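Local coordinates for protein glycosyl transferase family 9 (Veillonella parvula, PDB 3TOV) that probably transfers a sugar, such as a heptose, from an activated donor to an acceptor, at residues T184-G189 / R261-I266; R205-A210 / V236-T241; D211-L216 / A340-L345; V281-L286 / A300-L305. All blocks are in the same frame, centred on the assembly; numbering follows the deposited sequence.

Contact 1 of 4, residues T184-G189 / R261-I266; sequences TDILIG and RCNLLI
The guanidinium of R261 presents an edge to the backbone of D185: NH1 and NH2 both point end-on at D185 O, at 3.0 Å from NH1 and 3.3 Å from NH2, and that oxygen lies in the plane of the group. Both nitrogens come to the carbonyl from the same face, each tilted from its plane. Also level with the guanidinium, at its edge, lie D185 N and the amide oxygen of N263, while L187 CB approaches obliquely. The carboxylate of D185 looks elsewhere, bonding through OD1 to T182 N. The second flat group, the amide of N263, lies beside the backbone of L187. L187 N reaches OD1 at 3.1 Å from above the amide plane, off its lone pairs, and N263 N returns a bond to L187 O. This pairing leads into two neighbouring parallel strands at the middle of the C-terminal Rossmann-like sheet of the GT-B fold, one strand starting each half of that sheet. G189 N meets L264 O at 2.7 Å with an almost straight N-H (172°), and G189 O takes I266 N at 2.9 Å. On the face with I188 and L264, CD1 of I188 lies 3.9 Å from L264 CD2 and also touches I266 CG1. L187 CD2, on a side chain with CG anti to the backbone N (chi1 -175°), rests against C262 SG at 3.9 Å.

Contact 2 of 4, residues R205-A210 / V236-T241; sequences RFAHVA and VEQMET
Q238 and the selenomethionine M239 lean on two alanines of helix 203-216, A207 and A210, which lie one turn apart on the same side of that helix. The contact belongs to the C-terminal Rossmann-like domain of the GT-B fold. Here the chain leaving helix 229-237 packs against the helix that follows strand 187-191, and no hydrogen bond joins the two segments. Q238 comes first. Its CG stands between the backbone N and the carbonyl carbon (chi1 58°), which brings that methylene to within 3.6 Å of A207 CB. The rest of the chain runs on extended, with CD also near the methyl, and the amide nitrogen bonds to P234 O. M239 follows and spans both alanines. Its CG lies 3.9 Å from A207 CB and close to A207 O as well. The chain then carries SE to 4.0 Å from A210 CB, and the bend at its last torsion (chi3 44°) turns CE back onto the same methyl, with M239 CE 3.9 Å from A210 CB. At E240 the backbone takes over: its N-H bonds to D211 OD2, one residue beyond the alanine pair. T241 closes the segment by bringing its hydroxyl to the other oxygen of the same carboxylate, with a hydrogen bond between T241 OG1 and D211 OD1.

Contact 3 of 4, residues D211-L216 / A340-L345; sequences DYFGRL and AAETLL
F213 reaches across from helix 203-216 and sets the far end of its ring among A341, E342 and L345 of helix 334-347. CZ lies 3.6 Å from A341 CB, and CE1 lies 3.9 Å from L345 CD1; both methyls come at the ring obliquely. F213 and L345 reach toward each other from opposite directions, each from its own helix. The aliphatic part of E342 joins in, its CG 4.2 Å from F213 CE1, before the chain carries on extended to the carboxylate. CG of F213 lies anti to its carbonyl carbon (chi1 -71°), whereas in Y212 it is anti to the backbone N (chi1 179°); with these differing torsions the F213 ring lies among A341, L345 and E342 CG, and the Y212 hydroxyl at the carboxylate. Y212 OH donates to E342 OE2 at 2.9 Å. That oxygen lies near the plane of the ring at its edge and is approached on its syn side, 32° out of the carboxylate plane. One acidic side chain is therefore in apolar contact along its stem and hydrogen-bonded at its tip. The helices themselves stay well apart, their short segment axes 12.7 Å from each other at closest, and long side chains bridge the gap. Y218 adds its ring edge-to-face with F213 and also touches L345. Within the C-terminal Rossmann-like domain the two helices lie side by side on the same face of the sheet, 334-347 over L264, V284 and I303, and 203-216 over F190 of strand 187-191.

Contact 4 of 4, residues V281-L286 / A300-L305; sequences VPIVAL and AHAIVL
L305 N donates to A285 O at 2.9 Å, the shortest polar bond between these segments and nearly straight at 169°. V304 adds a CA-H...O contact to the same carbonyl. The next link back, from A285 N to I303 O, is 3.0 Å long and straighter still at 173°, whereas I303 N to I283 O is weak and bent. At the start of the pairing I283 N donates to H301 O at 3.2 Å, and P282 CA also touches that oxygen. H301, which offers this carbonyl, is the centre of an inverse gamma turn; its ring bonds through NE2 to E347. The residues run in parallel register, I283 beside A302 through to L286 beside L305. On the face carrying I283, A285, A302 and V304, I283 CB lies 3.5 Å from A302 CB. On the other face V284 CG1 lies 3.9 Å from L305 CD1, the two side chains crossing obliquely, and the same methyl of L305 approaches L286 CD1. Strand 302-305 is the outer strand of the C-terminal Rossmann-like sheet, joined to 283-286 by a beta-alpha-beta unit through helix 292-295. Strand 264-268 hydrogen-bonds along the far edge of 283-286. Helix 334-347 covers the V284 and I303 face through A340 and L344, and helix 271-277 meets I283 and A285 on the opposite face.

Overall arrangement
Following the chain from the N terminus, all four contacts come after the first Rossmann-like sheet and fall in the C-terminal domain built round the second sheet. Contact 1 opens at 184-189 and closes at 261-266, joining the two central strands of that sheet. Contact 2 opens and closes within this span, tying helix 203-216 to the chain after helix 229-237. Contact 3 starts on the same helix before contact 2 closes and ends only near the C terminus at 340-345, so it crosses both earlier contacts; contact 4, the edge-strand pairing, lies wholly within its span. L265 joins contacts 1 and 4 through backbone bonds, D211 joins 2 and 3, and helix 334-347 packs over the strands.

Contact 1 of 4, residues T184-G189 / R261-I266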
loop_
_atom_site.group_PDB
_atom_site.type_symbol
_atom_site.label_atom_id
_atom_site.label_comp_id
_atom_site.label_asym_id
_atom_site.label_seq_id
_atom_site.Cartn_x
_atom_site.Cartn_y
_atom_site.Cartn_z
ATOM N N THR A 184 27.038 -3.766 1.291
ATOM C CA THR A 184 27.403 -2.398 0.980
ATOM C C THR A 184 26.924 -1.935 -0.403
ATOM O O THR A 184 27.038 -0.761 -0.742
ATOM C CB THR A 184 28.910 -2.225 1.104
ATOM O OG1 THR A 184 29.234 -0.838 1.005
ATOM C CG2 THR A 184 29.637 -3.023 0.018
ATOM N N ASP A 185 26.375 -2.854 -1.191
ATOM C CA ASP A 185 25.855 -2.511 -2.514
ATOM C C ASP A 185 24.651 -1.573 -2.452
ATOM O O ASP A 185 23.855 -1.621 -1.514
ATOM C CB ASP A 185 25.481 -3.774 -3.303
ATOM C CG ASP A 185 26.693 -4.485 -3.895
ATOM O OD1 ASP A 185 26.694 -5.736 -3.927
ATOM O OD2 ASP A 185 27.641 -3.798 -4.337
ATOM N N ILE A 186 24.526 -0.721 -3.468
ATOM C CA ILE A 186 23.354 0.135 -3.630
ATOM C C ILE A 186 22.332 -0.553 -4.527
ATOM O O ILE A 186 22.483 -0.618 -5.741
ATOM C CB ILE A 186 23.699 1.552 -4.185
ATOM C CG1 ILE A 186 24.142 2.482 -3.053
ATOM C CG2 ILE A 186 22.489 2.180 -4.869
ATOM C CD1 ILE A 186 25.462 2.125 -2.437
ATOM N N LEU A 187 21.289 -1.076 -3.902
ATOM C CA LEU A 187 20.255 -1.798 -4.613
ATOM C C LEU A 187 19.138 -0.871 -5.072
ATOM O O LEU A 187 18.538 -0.167 -4.262
ATOM C CB LEU A 187 19.666 -2.849 -3.690
ATOM C CG LEU A 187 18.656 -3.758 -4.367
ATOM C CD1 LEU A 187 19.327 -4.450 -5.555
ATOM C CD2 LEU A 187 18.111 -4.753 -3.358
ATOM N N ILE A 188 18.860 -0.864 -6.371
ATOM C CA ILE A 188 17.678 -0.163 -6.867
ATOM C C ILE A 188 16.699 -1.180 -7.469
ATOM O O ILE A 188 17.053 -1.948 -8.360
ATOM C CB ILE A 188 17.995 1.045 -7.845
ATOM C CG1 ILE A 188 17.220 0.906 -9.142
ATOM C CG2 ILE A 188 19.503 1.247 -8.108
ATOM C CD1 ILE A 188 15.766 1.197 -8.968
ATOM N N GLY A 189 15.471 -1.186 -6.959
ATOM C CA GLY A 189 14.494 -2.186 -7.337
ATOM C C GLY A 189 13.350 -1.670 -8.180
ATOM O O GLY A 189 13.006 -0.498 -8.128
ATOM N N ARG A 261 15.316 -3.567 1.870
ATOM C CA ARG A 261 16.728 -3.575 1.498
ATOM C C ARG A 261 17.019 -2.644 0.323
ATOM O O ARG A 261 18.179 -2.356 0.010
ATOM C CB ARG A 261 17.196 -5.005 1.194
ATOM C CG ARG A 261 18.654 -5.120 0.732
ATOM C CD ARG A 261 19.582 -4.305 1.615
ATOM N NE ARG A 261 21.002 -4.468 1.298
ATOM C CZ ARG A 261 21.703 -3.645 0.519
ATOM N NH1 ARG A 261 22.996 -3.874 0.305
ATOM N NH2 ARG A 261 21.117 -2.597 -0.053
ATOM N N CYS A 262 15.970 -2.153 -0.321
ATOM C CA CYS A 262 16.165 -1.302 -1.489
ATOM C C CYS A 262 16.497 0.139 -1.150
ATOM O O CYS A 262 15.792 0.774 -0.366
ATOM C CB CYS A 262 14.936 -1.331 -2.383
ATOM S SG CYS A 262 14.757 -2.859 -3.246
ATOM N N ASN A 263 17.571 0.640 -1.762
ATOM C CA ASN A 263 17.926 2.056 -1.729
ATOM C C ASN A 263 17.000 2.889 -2.613
ATOM O O ASN A 263 17.003 4.107 -2.528
ATOM C CB ASN A 263 19.360 2.263 -2.199
ATOM C CG ASN A 263 20.360 1.476 -1.394
ATOM O OD1 ASN A 263 20.276 0.254 -1.302
ATOM N ND2 ASN A 263 21.336 2.169 -0.828
ATOM N N LEU A 264 16.220 2.223 -3.462
ATOM C CA LEU A 264 15.279 2.892 -4.355
ATOM C C LEU A 264 14.291 1.929 -5.024
ATOM O O LEU A 264 14.587 0.768 -5.278
ATOM C CB LEU A 264 16.022 3.665 -5.443
ATOM C CG LEU A 264 15.124 4.511 -6.361
ATOM C CD1 LEU A 264 14.625 5.766 -5.635
ATOM C CD2 LEU A 264 15.865 4.890 -7.623
ATOM N N LEU A 265 13.115 2.446 -5.338
ATOM C CA LEU A 265 12.104 1.682 -6.027
ATOM C C LEU A 265 11.445 2.518 -7.142
ATOM O O LEU A 265 10.902 3.597 -6.907
ATOM C CB LEU A 265 11.073 1.203 -5.022
ATOM C CG LEU A 265 9.824 0.600 -5.650
ATOM C CD1 LEU A 265 10.209 -0.484 -6.638
ATOM C CD2 LEU A 265 8.868 0.064 -4.575
ATOM N N ILE A 266 11.528 2.020 -8.368
ATOM C CA ILE A 266 10.837 2.616 -9.503
ATOM C C ILE A 266 9.594 1.775 -9.756
ATOM O O ILE A 266 9.670 0.543 -9.737
ATOM C CB ILE A 266 11.731 2.572 -10.735
ATOM C CG1 ILE A 266 13.022 3.331 -10.455
ATOM C CG2 ILE A 266 11.012 3.128 -11.935
ATOM C CD1 ILE A 266 13.938 3.402 -11.638
#

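Contact 2 of 4, residues R205-A210 / V236-T241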
loop_
_atom_site.group_PDB
_atom_site.type_symbol
_atom_site.label_atom_id
_atom_site.label_comp_id
_atom_site.label_asym_id
_atom_site.label_seq_id
_atom_site.Cartn_x
_atom_site.Cartn_y
_atom_site.Cartn_z
ATOM N N ARG A 205 12.062 0.028 -22.137
ATOM C CA ARG A 205 12.480 1.190 -21.361
ATOM C C ARG A 205 12.967 0.775 -19.982
ATOM O O ARG A 205 13.988 1.272 -19.502
ATOM C CB ARG A 205 11.356 2.219 -21.228
ATOM C CG ARG A 205 10.823 2.686 -22.549
ATOM C CD ARG A 205 10.027 3.973 -22.436
ATOM N NE ARG A 205 9.451 4.302 -23.737
ATOM C CZ ARG A 205 8.655 5.334 -23.977
ATOM N NH1 ARG A 205 8.326 6.166 -23.004
ATOM N NH2 ARG A 205 8.186 5.525 -25.196
ATOM N N PHE A 206 12.235 -0.130 -19.341
ATOM C CA PHE A 206 12.664 -0.612 -18.042
ATOM C C PHE A 206 14.006 -1.282 -18.215
ATOM O O PHE A 206 14.928 -1.082 -17.427
ATOM C CB PHE A 206 11.674 -1.619 -17.483
ATOM C CG PHE A 206 10.593 -1.009 -16.679
ATOM C CD1 PHE A 206 10.895 -0.272 -15.547
ATOM C CD2 PHE A 206 9.266 -1.172 -17.043
ATOM C CE1 PHE A 206 9.884 0.311 -14.784
ATOM C CE2 PHE A 206 8.250 -0.598 -16.289
ATOM C CZ PHE A 206 8.564 0.146 -15.156
ATOM N N ALA A 207 14.105 -2.095 -19.258
ATOM C CA ALA A 207 15.334 -2.815 -19.536
ATOM C C ALA A 207 16.520 -1.861 -19.684
ATOM O O ALA A 207 17.560 -2.068 -19.069
ATOM C CB ALA A 207 15.169 -3.680 -20.784
ATOM N N HIS A 208 16.355 -0.818 -20.498
ATOM C CA HIS A 208 17.388 0.212 -20.687
ATOM C C HIS A 208 17.776 0.907 -19.379
ATOM O O HIS A 208 18.965 1.090 -19.084
ATOM C CB HIS A 208 16.910 1.260 -21.677
ATOM C CG HIS A 208 16.882 0.790 -23.098
ATOM N ND1 HIS A 208 15.708 0.503 -23.764
ATOM C CD2 HIS A 208 17.879 0.578 -23.986
ATOM C CE1 HIS A 208 15.984 0.127 -25.000
ATOM N NE2 HIS A 208 17.295 0.163 -25.160
ATOM N N VAL A 209 16.762 1.294 -18.608
ATOM C CA VAL A 209 16.960 1.940 -17.317
ATOM C C VAL A 209 17.757 1.087 -16.331
ATOM O O VAL A 209 18.793 1.510 -15.819
ATOM C CB VAL A 209 15.610 2.336 -16.678
ATOM C CG1 VAL A 209 15.806 2.737 -15.213
ATOM C CG2 VAL A 209 14.939 3.453 -17.489
ATOM N N ALA A 210 17.263 -0.114 -16.056
ATOM C CA ALA A 210 17.950 -1.042 -15.159
ATOM C C ALA A 210 19.415 -1.253 -15.572
ATOM O O ALA A 210 20.318 -1.162 -14.735
ATOM C CB ALA A 210 17.207 -2.357 -15.110
ATOM N N VAL A 236 13.853 -8.541 -18.522
ATOM C CA VAL A 236 15.078 -9.255 -18.167
ATOM C C VAL A 236 15.717 -10.003 -19.332
ATOM O O VAL A 236 16.906 -10.319 -19.298
ATOM C CB VAL A 236 14.830 -10.237 -17.009
ATOM C CG1 VAL A 236 14.637 -9.478 -15.713
ATOM C CG2 VAL A 236 13.625 -11.119 -17.309
ATOM N N GLU A 237 14.913 -10.285 -20.353
ATOM C CA GLU A 237 15.368 -10.968 -21.556
ATOM C C GLU A 237 16.395 -10.138 -22.319
ATOM O O GLU A 237 17.379 -10.675 -22.826
ATOM C CB GLU A 237 14.171 -11.266 -22.459
ATOM C CG GLU A 237 14.510 -11.928 -23.782
ATOM C CD GLU A 237 13.265 -12.280 -24.593
ATOM O OE1 GLU A 237 13.410 -12.708 -25.766
ATOM O OE2 GLU A 237 12.140 -12.133 -24.058
ATOM N N GLN A 238 16.166 -8.825 -22.380
ATOM C CA GLN A 238 16.980 -7.925 -23.208
ATOM C C GLN A 238 17.940 -7.035 -22.423
ATOM O O GLN A 238 18.462 -6.063 -22.952
ATOM C CB GLN A 238 16.085 -7.053 -24.086
ATOM C CG GLN A 238 15.086 -6.211 -23.314
ATOM C CD GLN A 238 14.184 -5.419 -24.235
ATOM O OE1 GLN A 238 14.656 -4.728 -25.145
ATOM N NE2 GLN A 238 12.873 -5.528 -24.019
HETATM N N MSE A 239 18.176 -7.366 -21.163
HETATM C CA MSE A 239 19.181 -6.655 -20.397
HETATM C C MSE A 239 20.572 -7.274 -20.578
HETATM O O MSE A 239 20.736 -8.496 -20.548
HETATM C CB MSE A 239 18.802 -6.639 -18.928
HETATM C CG MSE A 239 17.528 -5.890 -18.631
HETATM SE SE MSE A 239 17.119 -6.036 -16.736
HETATM C CE MSE A 239 18.905 -5.698 -16.012
ATOM N N GLU A 240 21.571 -6.419 -20.767
ATOM C CA GLU A 240 22.950 -6.860 -20.895
ATOM C C GLU A 240 23.629 -7.002 -19.533
ATOM O O GLU A 240 24.778 -7.437 -19.456
ATOM C CB GLU A 240 23.740 -5.886 -21.772
ATOM C CG GLU A 240 23.005 -5.414 -23.018
ATOM C CD GLU A 240 23.577 -4.109 -23.573
ATOM O OE1 GLU A 240 24.823 -3.973 -23.598
ATOM O OE2 GLU A 240 22.782 -3.217 -23.968
ATOM N N THR A 241 22.927 -6.618 -18.467
ATOM C CA THR A 241 23.440 -6.776 -17.100
ATOM C C THR A 241 22.583 -7.781 -16.343
ATOM O O THR A 241 21.492 -8.128 -16.796
ATOM C CB THR A 241 23.482 -5.437 -16.299
ATOM O OG1 THR A 241 22.144 -4.934 -16.088
ATOM C CG2 THR A 241 24.357 -4.393 -17.013
#

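Contact 3 of 4, residues D211-L216 / A340-L345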
loop_
_atom_site.group_PDB
_atom_site.type_symbol
_atom_site.label_atom_id
_atom_site.label_comp_id
_atom_site.label_asym_id
_atom_site.label_seq_id
_atom_site.Cartn_x
_atom_site.Cartn_y
_atom_site.Cartn_z
ATOM N N ASP A 211 19.625 -1.531 -16.865
ATOM C CA ASP A 211 20.946 -1.640 -17.488
ATOM C C ASP A 211 21.808 -0.405 -17.245
ATOM O O ASP A 211 22.994 -0.532 -16.915
ATOM C CB ASP A 211 20.799 -1.834 -18.999
ATOM C CG ASP A 211 20.843 -3.292 -19.420
ATOM O OD1 ASP A 211 21.341 -4.133 -18.637
ATOM O OD2 ASP A 211 20.389 -3.583 -20.550
ATOM N N TYR A 212 21.215 0.782 -17.443
ATOM C CA TYR A 212 21.864 2.051 -17.103
ATOM C C TYR A 212 22.568 1.982 -15.748
ATOM O O TYR A 212 23.777 2.186 -15.663
ATOM C CB TYR A 212 20.869 3.217 -17.080
ATOM C CG TYR A 212 21.541 4.516 -16.696
ATOM C CD1 TYR A 212 22.232 5.253 -17.647
ATOM C CD2 TYR A 212 21.527 4.979 -15.379
ATOM C CE1 TYR A 212 22.876 6.424 -17.315
ATOM C CE2 TYR A 212 22.174 6.147 -15.034
ATOM C CZ TYR A 212 22.850 6.873 -16.012
ATOM O OH TYR A 212 23.513 8.047 -15.715
ATOM N N PHE A 213 21.810 1.691 -14.693
ATOM C CA PHE A 213 22.385 1.604 -13.352
ATOM C C PHE A 213 23.363 0.449 -13.176
ATOM O O PHE A 213 24.501 0.647 -12.752
ATOM C CB PHE A 213 21.286 1.569 -12.287
ATOM C CG PHE A 213 20.579 2.876 -12.132
ATOM C CD1 PHE A 213 21.169 3.915 -11.430
ATOM C CD2 PHE A 213 19.353 3.085 -12.728
ATOM C CE1 PHE A 213 20.533 5.136 -11.299
ATOM C CE2 PHE A 213 18.707 4.310 -12.605
ATOM C CZ PHE A 213 19.294 5.339 -11.885
ATOM N N GLY A 214 22.918 -0.755 -13.505
ATOM C CA GLY A 214 23.781 -1.917 -13.439
ATOM C C GLY A 214 25.108 -1.670 -14.130
ATOM O O GLY A 214 26.158 -2.102 -13.646
ATOM N N ARG A 215 25.071 -0.976 -15.266
ATOM C CA ARG A 215 26.318 -0.658 -15.956
ATOM C C ARG A 215 27.138 0.319 -15.114
ATOM O O ARG A 215 28.367 0.350 -15.219
ATOM C CB ARG A 215 26.077 -0.125 -17.378
ATOM C CG ARG A 215 26.370 -1.131 -18.501
ATOM C CD ARG A 215 26.195 -0.554 -19.913
ATOM N NE ARG A 215 24.936 0.181 -20.070
ATOM C CZ ARG A 215 24.826 1.516 -20.101
ATOM N NH1 ARG A 215 23.633 2.086 -20.237
ATOM N NH2 ARG A 215 25.906 2.288 -20.001
ATOM N N LEU A 216 26.453 1.078 -14.252
ATOM C CA LEU A 216 27.094 2.084 -13.390
ATOM C C LEU A 216 27.639 1.558 -12.040
ATOM O O LEU A 216 28.441 2.220 -11.390
ATOM C CB LEU A 216 26.164 3.300 -13.174
ATOM C CG LEU A 216 26.120 4.438 -14.216
ATOM C CD1 LEU A 216 27.402 5.248 -14.185
ATOM C CD2 LEU A 216 25.869 3.942 -15.647
ATOM N N ALA A 340 15.290 11.217 -12.020
ATOM C CA ALA A 340 14.528 11.276 -10.778
ATOM C C ALA A 340 15.160 10.379 -9.740
ATOM O O ALA A 340 15.265 10.727 -8.560
ATOM C CB ALA A 340 13.116 10.853 -11.028
ATOM N N ALA A 341 15.558 9.204 -10.200
ATOM C CA ALA A 341 16.278 8.272 -9.375
ATOM C C ALA A 341 17.530 8.947 -8.846
ATOM O O ALA A 341 17.715 9.089 -7.639
ATOM C CB ALA A 341 16.648 7.064 -10.204
ATOM N N GLU A 342 18.395 9.364 -9.762
ATOM C CA GLU A 342 19.692 9.890 -9.378
ATOM C C GLU A 342 19.517 11.013 -8.372
ATOM O O GLU A 342 20.365 11.234 -7.505
ATOM C CB GLU A 342 20.460 10.377 -10.603
ATOM C CG GLU A 342 20.643 9.303 -11.678
ATOM C CD GLU A 342 21.789 9.609 -12.636
ATOM O OE1 GLU A 342 21.993 10.804 -12.968
ATOM O OE2 GLU A 342 22.492 8.651 -13.037
ATOM N N THR A 343 18.402 11.721 -8.494
ATOM C CA THR A 343 18.101 12.821 -7.598
ATOM C C THR A 343 17.776 12.286 -6.219
ATOM O O THR A 343 18.390 12.694 -5.227
ATOM C CB THR A 343 16.883 13.615 -8.083
ATOM O OG1 THR A 343 17.209 14.301 -9.301
ATOM C CG2 THR A 343 16.436 14.602 -7.009
ATOM N N LEU A 344 16.796 11.379 -6.168
ATOM C CA LEU A 344 16.361 10.788 -4.908
ATOM C C LEU A 344 17.499 10.006 -4.277
ATOM O O LEU A 344 17.651 10.003 -3.056
ATOM C CB LEU A 344 15.159 9.877 -5.125
ATOM C CG LEU A 344 13.745 10.464 -5.176
ATOM C CD1 LEU A 344 12.723 9.411 -5.591
ATOM C CD2 LEU A 344 13.377 11.051 -3.828
ATOM N N LEU A 345 18.296 9.351 -5.126
ATOM C CA LEU A 345 19.429 8.535 -4.686
ATOM C C LEU A 345 20.451 9.355 -3.927
ATOM O O LEU A 345 21.084 8.876 -2.976
ATOM C CB LEU A 345 20.097 7.878 -5.885
ATOM C CG LEU A 345 19.429 6.570 -6.264
ATOM C CD1 LEU A 345 20.044 6.036 -7.529
ATOM C CD2 LEU A 345 19.619 5.610 -5.123
#

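Contact 4 of 4, residues V281-L286 / A300-L305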
loop_
_atom_site.group_PDB
_atom_site.type_symbol
_atom_site.label_atom_id
_atom_site.label_comp_id
_atom_site.label_asym_id
_atom_site.label_seq_id
_atom_site.Cartn_x
_atom_site.Cartn_y
_atom_site.Cartn_z
ATOM N N VAL A 281 11.488 3.364 1.696
ATOM C CA VAL A 281 12.158 3.347 0.405
ATOM C C VAL A 281 11.738 4.531 -0.464
ATOM O O VAL A 281 10.556 4.706 -0.745
ATOM C CB VAL A 281 11.872 2.040 -0.357
ATOM C CG1 VAL A 281 12.994 1.736 -1.320
ATOM C CG2 VAL A 281 11.737 0.902 0.612
ATOM N N PRO A 282 12.720 5.337 -0.908
ATOM C CA PRO A 282 12.496 6.451 -1.842
ATOM C C PRO A 282 11.857 5.965 -3.131
ATOM O O PRO A 282 12.287 4.970 -3.694
ATOM C CB PRO A 282 13.905 6.966 -2.135
ATOM C CG PRO A 282 14.753 6.457 -1.016
ATOM C CD PRO A 282 14.147 5.153 -0.595
ATOM N N ILE A 283 10.853 6.684 -3.604
ATOM C CA ILE A 283 10.017 6.199 -4.683
ATOM C C ILE A 283 10.117 7.042 -5.940
ATOM O O ILE A 283 10.004 8.259 -5.887
ATOM C CB ILE A 283 8.543 6.220 -4.253
ATOM C CG1 ILE A 283 8.318 5.351 -3.002
ATOM C CG2 ILE A 283 7.655 5.814 -5.417
ATOM C CD1 ILE A 283 8.642 3.879 -3.205
ATOM N N VAL A 284 10.340 6.400 -7.078
ATOM C CA VAL A 284 10.070 7.053 -8.351
ATOM C C VAL A 284 8.803 6.383 -8.855
ATOM O O VAL A 284 8.782 5.171 -9.077
ATOM C CB VAL A 284 11.212 6.893 -9.379
ATOM C CG1 VAL A 284 10.783 7.465 -10.710
ATOM C CG2 VAL A 284 12.494 7.587 -8.911
ATOM N N ALA A 285 7.739 7.157 -9.007
ATOM C CA ALA A 285 6.443 6.574 -9.299
ATOM C C ALA A 285 5.892 7.058 -10.635
ATOM O O ALA A 285 5.833 8.254 -10.891
ATOM C CB ALA A 285 5.476 6.884 -8.179
ATOM N N LEU A 286 5.472 6.127 -11.481
ATOM C CA LEU A 286 5.018 6.487 -12.812
ATOM C C LEU A 286 3.509 6.538 -12.907
ATOM O O LEU A 286 2.866 5.515 -13.111
ATOM C CB LEU A 286 5.563 5.513 -13.850
ATOM C CG LEU A 286 7.000 5.751 -14.304
ATOM C CD1 LEU A 286 7.995 5.419 -13.214
ATOM C CD2 LEU A 286 7.268 4.911 -15.519
ATOM N N ALA A 300 5.737 10.555 1.876
ATOM C CA ALA A 300 6.888 9.816 1.366
ATOM C C ALA A 300 7.947 10.696 0.701
ATOM O O ALA A 300 7.646 11.773 0.178
ATOM C CB ALA A 300 6.422 8.738 0.390
ATOM N N HIS A 301 9.189 10.222 0.720
ATOM C CA HIS A 301 10.228 10.844 -0.069
ATOM C C HIS A 301 10.136 10.261 -1.478
ATOM O O HIS A 301 10.775 9.265 -1.793
ATOM C CB HIS A 301 11.613 10.609 0.536
ATOM C CG HIS A 301 12.716 11.336 -0.184
ATOM N ND1 HIS A 301 14.026 10.899 -0.187
ATOM C CD2 HIS A 301 12.698 12.472 -0.928
ATOM C CE1 HIS A 301 14.767 11.736 -0.895
ATOM N NE2 HIS A 301 13.987 12.698 -1.355
ATOM N N ALA A 302 9.324 10.883 -2.325
ATOM C CA ALA A 302 9.120 10.372 -3.672
ATOM C C ALA A 302 9.159 11.461 -4.751
ATOM O O ALA A 302 9.438 12.624 -4.488
ATOM C CB ALA A 302 7.801 9.588 -3.744
ATOM N N ILE A 303 8.894 11.050 -5.979
ATOM C CA ILE A 303 8.806 11.942 -7.116
ATOM C C ILE A 303 7.860 11.236 -8.065
ATOM O O ILE A 303 8.132 10.131 -8.530
ATOM C CB ILE A 303 10.149 12.091 -7.864
ATOM C CG1 ILE A 303 11.189 12.824 -7.045
ATOM C CG2 ILE A 303 9.975 12.828 -9.176
ATOM C CD1 ILE A 303 12.510 12.863 -7.782
ATOM N N VAL A 304 6.748 11.881 -8.353
ATOM C CA VAL A 304 5.734 11.323 -9.208
ATOM C C VAL A 304 5.866 11.926 -10.603
ATOM O O VAL A 304 5.827 13.141 -10.770
ATOM C CB VAL A 304 4.371 11.621 -8.595
ATOM C CG1 VAL A 304 3.225 11.193 -9.512
ATOM C CG2 VAL A 304 4.310 10.960 -7.246
ATOM N N LEU A 305 6.052 11.074 -11.604
ATOM C CA LEU A 305 6.201 11.544 -12.971
ATOM C C LEU A 305 4.863 11.439 -13.657
ATOM O O LEU A 305 4.389 10.336 -13.895
ATOM C CB LEU A 305 7.242 10.709 -13.728
ATOM C CG LEU A 305 8.601 10.559 -13.028
ATOM C CD1 LEU A 305 9.513 9.562 -13.723
ATOM C CD2 LEU A 305 9.282 11.913 -12.872
#